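Local structure of extracellular invertase (Aspergillus kawachii, 5XH8) at residues A[340-352]-A[366-378]. The protein probably hydrolyses sucrose at its beta-fructofuranosyl bond and transfers fructosyl units to build fructooligosaccharides such as 1-kestose. Numbering follows the deposited sequence.
Sequences DRFISYVWLSGDL and WTGTLLLPRELRV
Leu371 and Val346 meet where the antiparallel pairing of 341-348 with 366-378 is interrupted. Leu371 N donates a nearly straight bond to Val346 O (2.8 Å, 176° at the hydrogen), and the leucine forks over its partner strand: CD1 lies against Val346 CG1 (3.7 Å), CD2 against Leu348 CB (3.7 Å). Between the Ser344 and Trp347 pairs the register slips by one residue. A water bridges the offset, donating to Ser344 O and Leu372 O and accepting from Val346 N. Regular pairing resumes with two bonds between Ser344 and Arg374. Tyr345 swings its CG beside its own backbone N (chi1 -66°), which carries the ring across to Pro373; Pro373 CA sits over one ring face, offset toward the rim, and Pro373 CB comes within 3.6 Å of Tyr345 CZ, while the hydroxyl bonds to Tyr76. Farther along, Arg341 NH1 forms a salt bridge with Glu375 OE2 (2.9 Å), approaching from above a carboxylate turned 86° from the guanidinium. Arg341 NH1 also pairs with Glu421, and Glu375 OE1 with Arg420. Joining two strands of a sheet in the GH32 beta-propeller, the contact combines apolar packing with a water-bridged irregularity and a buried ion pair whose charges are probably balanced locally.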
# COMPACT_ATOMS: atom_id res chain seq x y z
N ASP A 340 18.80 -24.72 -23.98
CA ASP A 340 18.29 -23.68 -23.05
C ASP A 340 19.44 -22.74 -22.69
O ASP A 340 20.57 -23.18 -22.43
CB ASP A 340 17.74 -24.28 -21.76
CG ASP A 340 16.52 -25.16 -21.95
OD1 ASP A 340 15.74 -25.03 -22.91
OD2 ASP A 340 16.32 -25.98 -21.04
N ARG A 341 19.16 -21.44 -22.68
CA ARG A 341 20.20 -20.44 -22.40
C ARG A 341 19.71 -19.47 -21.35
O ARG A 341 18.52 -19.43 -21.08
CB ARG A 341 20.55 -19.69 -23.68
CG ARG A 341 21.35 -20.53 -24.66
CD ARG A 341 21.66 -19.76 -25.91
NE ARG A 341 20.51 -19.61 -26.79
CZ ARG A 341 20.51 -18.90 -27.92
NH1 ARG A 341 21.59 -18.24 -28.30
NH2 ARG A 341 19.42 -18.85 -28.67
N PHE A 342 20.64 -18.75 -20.75
CA PHE A 342 20.36 -17.57 -19.97
C PHE A 342 21.04 -16.38 -20.67
O PHE A 342 22.27 -16.27 -20.70
CB PHE A 342 20.86 -17.69 -18.54
CG PHE A 342 20.40 -16.56 -17.66
CD1 PHE A 342 19.14 -16.59 -17.08
CD2 PHE A 342 21.21 -15.45 -17.44
CE1 PHE A 342 18.70 -15.54 -16.29
CE2 PHE A 342 20.78 -14.40 -16.66
CZ PHE A 342 19.52 -14.43 -16.09
N ILE A 343 20.21 -15.49 -21.25
CA ILE A 343 20.68 -14.35 -22.01
C ILE A 343 20.58 -13.12 -21.11
O ILE A 343 19.50 -12.84 -20.58
CB ILE A 343 19.82 -14.15 -23.27
CG1 ILE A 343 19.73 -15.46 -24.10
CG2 ILE A 343 20.31 -12.95 -24.09
CD1 ILE A 343 21.06 -16.06 -24.52
N SER A 344 21.70 -12.42 -20.92
CA SER A 344 21.77 -11.19 -20.14
C SER A 344 22.14 -9.96 -21.00
O SER A 344 23.10 -10.01 -21.80
CB SER A 344 22.83 -11.33 -19.05
OG SER A 344 22.75 -10.25 -18.15
N TYR A 345 21.35 -8.90 -20.85
CA TYR A 345 21.64 -7.58 -21.39
C TYR A 345 22.09 -6.67 -20.28
O TYR A 345 21.33 -6.36 -19.34
CB TYR A 345 20.39 -6.96 -22.05
CG TYR A 345 19.90 -7.67 -23.27
CD1 TYR A 345 19.07 -8.79 -23.16
CD2 TYR A 345 20.23 -7.22 -24.54
CE1 TYR A 345 18.61 -9.46 -24.28
CE2 TYR A 345 19.77 -7.87 -25.67
CZ TYR A 345 18.97 -8.99 -25.55
OH TYR A 345 18.50 -9.65 -26.66
N VAL A 346 23.32 -6.21 -20.38
CA VAL A 346 23.88 -5.20 -19.50
C VAL A 346 23.53 -3.80 -20.03
O VAL A 346 23.53 -3.58 -21.22
CB VAL A 346 25.41 -5.34 -19.44
CG1 VAL A 346 26.05 -4.25 -18.58
CG2 VAL A 346 25.77 -6.72 -18.90
N TRP A 347 23.24 -2.87 -19.12
CA TRP A 347 22.98 -1.48 -19.48
C TRP A 347 24.31 -0.73 -19.54
O TRP A 347 25.13 -0.88 -18.64
CB TRP A 347 22.11 -0.82 -18.42
CG TRP A 347 21.74 0.63 -18.58
CD1 TRP A 347 21.34 1.26 -19.71
CD2 TRP A 347 21.71 1.62 -17.54
NE1 TRP A 347 21.05 2.57 -19.45
CE2 TRP A 347 21.27 2.82 -18.12
CE3 TRP A 347 22.01 1.60 -16.17
CZ2 TRP A 347 21.12 4.00 -17.39
CZ3 TRP A 347 21.87 2.77 -15.44
CH2 TRP A 347 21.43 3.95 -16.05
N LEU A 348 24.47 0.11 -20.56
CA LEU A 348 25.57 1.07 -20.62
C LEU A 348 24.96 2.46 -20.56
O LEU A 348 24.45 2.98 -21.57
CB LEU A 348 26.39 0.90 -21.91
CG LEU A 348 27.71 1.71 -22.00
CD1 LEU A 348 28.70 1.21 -20.97
CD2 LEU A 348 28.32 1.66 -23.41
N SER A 349 24.97 3.04 -19.36
CA SER A 349 24.47 4.38 -19.17
C SER A 349 25.23 5.37 -20.05
O SER A 349 26.47 5.32 -20.13
CB SER A 349 24.62 4.81 -17.70
OG SER A 349 24.38 6.21 -17.58
N GLY A 350 24.49 6.26 -20.69
CA GLY A 350 25.07 7.20 -21.65
C GLY A 350 25.70 8.44 -21.03
O GLY A 350 26.43 9.15 -21.71
N ASP A 351 25.39 8.73 -19.75
CA ASP A 351 25.73 10.01 -19.16
C ASP A 351 26.26 9.88 -17.72
O ASP A 351 25.96 10.72 -16.86
CB ASP A 351 24.50 10.94 -19.23
CG ASP A 351 23.29 10.38 -18.50
OD1 ASP A 351 23.40 9.32 -17.84
OD2 ASP A 351 22.21 10.98 -18.62
N LEU A 352 27.03 8.83 -17.46
CA LEU A 352 27.62 8.60 -16.15
C LEU A 352 26.54 8.60 -15.05
O LEU A 352 26.68 9.23 -13.99
CB LEU A 352 28.72 9.65 -15.85
CG LEU A 352 29.92 9.65 -16.80
CD1 LEU A 352 30.88 10.78 -16.44
CD2 LEU A 352 30.64 8.31 -16.76
N TRP A 366 19.53 11.11 -28.06
CA TRP A 366 19.40 9.80 -27.45
C TRP A 366 20.50 9.68 -26.40
O TRP A 366 21.48 10.44 -26.42
CB TRP A 366 19.51 8.64 -28.45
CG TRP A 366 20.83 8.58 -29.22
CD1 TRP A 366 21.12 9.23 -30.39
CD2 TRP A 366 22.02 7.85 -28.87
NE1 TRP A 366 22.41 8.95 -30.79
CE2 TRP A 366 22.99 8.12 -29.87
CE3 TRP A 366 22.36 6.99 -27.81
CZ2 TRP A 366 24.27 7.57 -29.84
CZ3 TRP A 366 23.63 6.42 -27.80
CH2 TRP A 366 24.58 6.73 -28.81
N THR A 367 20.31 8.75 -25.48
CA THR A 367 21.19 8.57 -24.33
C THR A 367 21.14 7.12 -23.90
O THR A 367 20.07 6.61 -23.58
CB THR A 367 20.73 9.43 -23.13
OG1 THR A 367 20.61 10.80 -23.52
CG2 THR A 367 21.72 9.32 -21.99
N GLY A 368 22.31 6.47 -23.89
CA GLY A 368 22.44 5.11 -23.47
C GLY A 368 22.21 4.03 -24.52
O GLY A 368 21.62 4.26 -25.60
N THR A 369 22.64 2.83 -24.17
CA THR A 369 22.36 1.64 -24.95
C THR A 369 22.38 0.44 -24.02
O THR A 369 22.90 0.55 -22.91
CB THR A 369 23.41 1.46 -26.07
OG1 THR A 369 23.03 0.39 -26.93
CG2 THR A 369 24.79 1.16 -25.49
N LEU A 370 21.80 -0.67 -24.48
CA LEU A 370 22.11 -1.96 -23.89
C LEU A 370 23.33 -2.49 -24.61
O LEU A 370 23.57 -2.17 -25.79
CB LEU A 370 20.96 -2.96 -24.05
CG LEU A 370 19.60 -2.57 -23.47
CD1 LEU A 370 18.66 -3.77 -23.43
CD2 LEU A 370 19.76 -1.97 -22.09
N LEU A 371 24.10 -3.31 -23.91
CA LEU A 371 25.20 -4.05 -24.55
C LEU A 371 24.67 -5.27 -25.32
O LEU A 371 23.46 -5.59 -25.29
CB LEU A 371 26.23 -4.44 -23.50
CG LEU A 371 26.81 -3.24 -22.74
CD1 LEU A 371 27.88 -3.72 -21.76
CD2 LEU A 371 27.39 -2.20 -23.69
N LEU A 372 25.55 -5.92 -26.08
CA LEU A 372 25.17 -7.08 -26.86
C LEU A 372 24.60 -8.17 -25.91
O LEU A 372 25.08 -8.33 -24.79
CB LEU A 372 26.40 -7.67 -27.58
CG LEU A 372 27.17 -6.79 -28.56
CD1 LEU A 372 28.48 -7.48 -28.90
CD2 LEU A 372 26.32 -6.48 -29.78
N PRO A 373 23.58 -8.91 -26.36
CA PRO A 373 23.09 -10.00 -25.52
C PRO A 373 24.22 -10.97 -25.25
O PRO A 373 24.98 -11.28 -26.19
CB PRO A 373 22.01 -10.66 -26.38
CG PRO A 373 22.30 -10.23 -27.79
CD PRO A 373 22.89 -8.86 -27.66
N ARG A 374 24.33 -11.44 -24.01
CA ARG A 374 25.40 -12.35 -23.62
C ARG A 374 24.82 -13.68 -23.11
O ARG A 374 23.86 -13.69 -22.31
CB ARG A 374 26.28 -11.73 -22.56
CG ARG A 374 27.08 -10.55 -23.07
CD ARG A 374 27.81 -9.77 -22.01
NE ARG A 374 28.45 -8.61 -22.65
CZ ARG A 374 29.10 -7.64 -22.03
NH1 ARG A 374 29.23 -7.61 -20.72
NH2 ARG A 374 29.64 -6.67 -22.76
N GLU A 375 25.38 -14.78 -23.61
CA GLU A 375 25.16 -16.13 -23.06
C GLU A 375 26.00 -16.29 -21.81
O GLU A 375 27.19 -15.95 -21.80
CB GLU A 375 25.49 -17.22 -24.10
CG GLU A 375 24.45 -17.33 -25.18
CD GLU A 375 24.81 -18.33 -26.27
OE1 GLU A 375 25.57 -19.24 -25.96
OE2 GLU A 375 24.31 -18.23 -27.41
N LEU A 376 25.35 -16.76 -20.73
CA LEU A 376 26.05 -17.12 -19.51
C LEU A 376 26.02 -18.64 -19.34
O LEU A 376 24.98 -19.30 -19.60
CB LEU A 376 25.43 -16.44 -18.30
CG LEU A 376 25.35 -14.91 -18.33
CD1 LEU A 376 24.89 -14.42 -16.96
CD2 LEU A 376 26.66 -14.25 -18.72
N ARG A 377 27.16 -19.20 -18.93
CA ARG A 377 27.29 -20.67 -18.73
C ARG A 377 28.44 -20.95 -17.77
O ARG A 377 29.24 -20.05 -17.48
CB ARG A 377 27.51 -21.40 -20.06
CG ARG A 377 28.89 -21.20 -20.70
CD ARG A 377 28.96 -21.79 -22.10
NE ARG A 377 30.30 -21.71 -22.69
CZ ARG A 377 31.35 -22.49 -22.36
NH1 ARG A 377 31.27 -23.42 -21.40
NH2 ARG A 377 32.52 -22.29 -22.98
N VAL A 378 28.53 -22.19 -17.29
CA VAL A 378 29.67 -22.56 -16.45
C VAL A 378 30.85 -22.81 -17.38
O VAL A 378 30.71 -23.56 -18.33
CB VAL A 378 29.39 -23.80 -15.57
CG1 VAL A 378 30.58 -24.09 -14.67
CG2 VAL A 378 28.16 -23.57 -14.70
O HOH W 1 23.37 -19.31 -21.68
O HOH W 2 24.87 -7.90 -22.18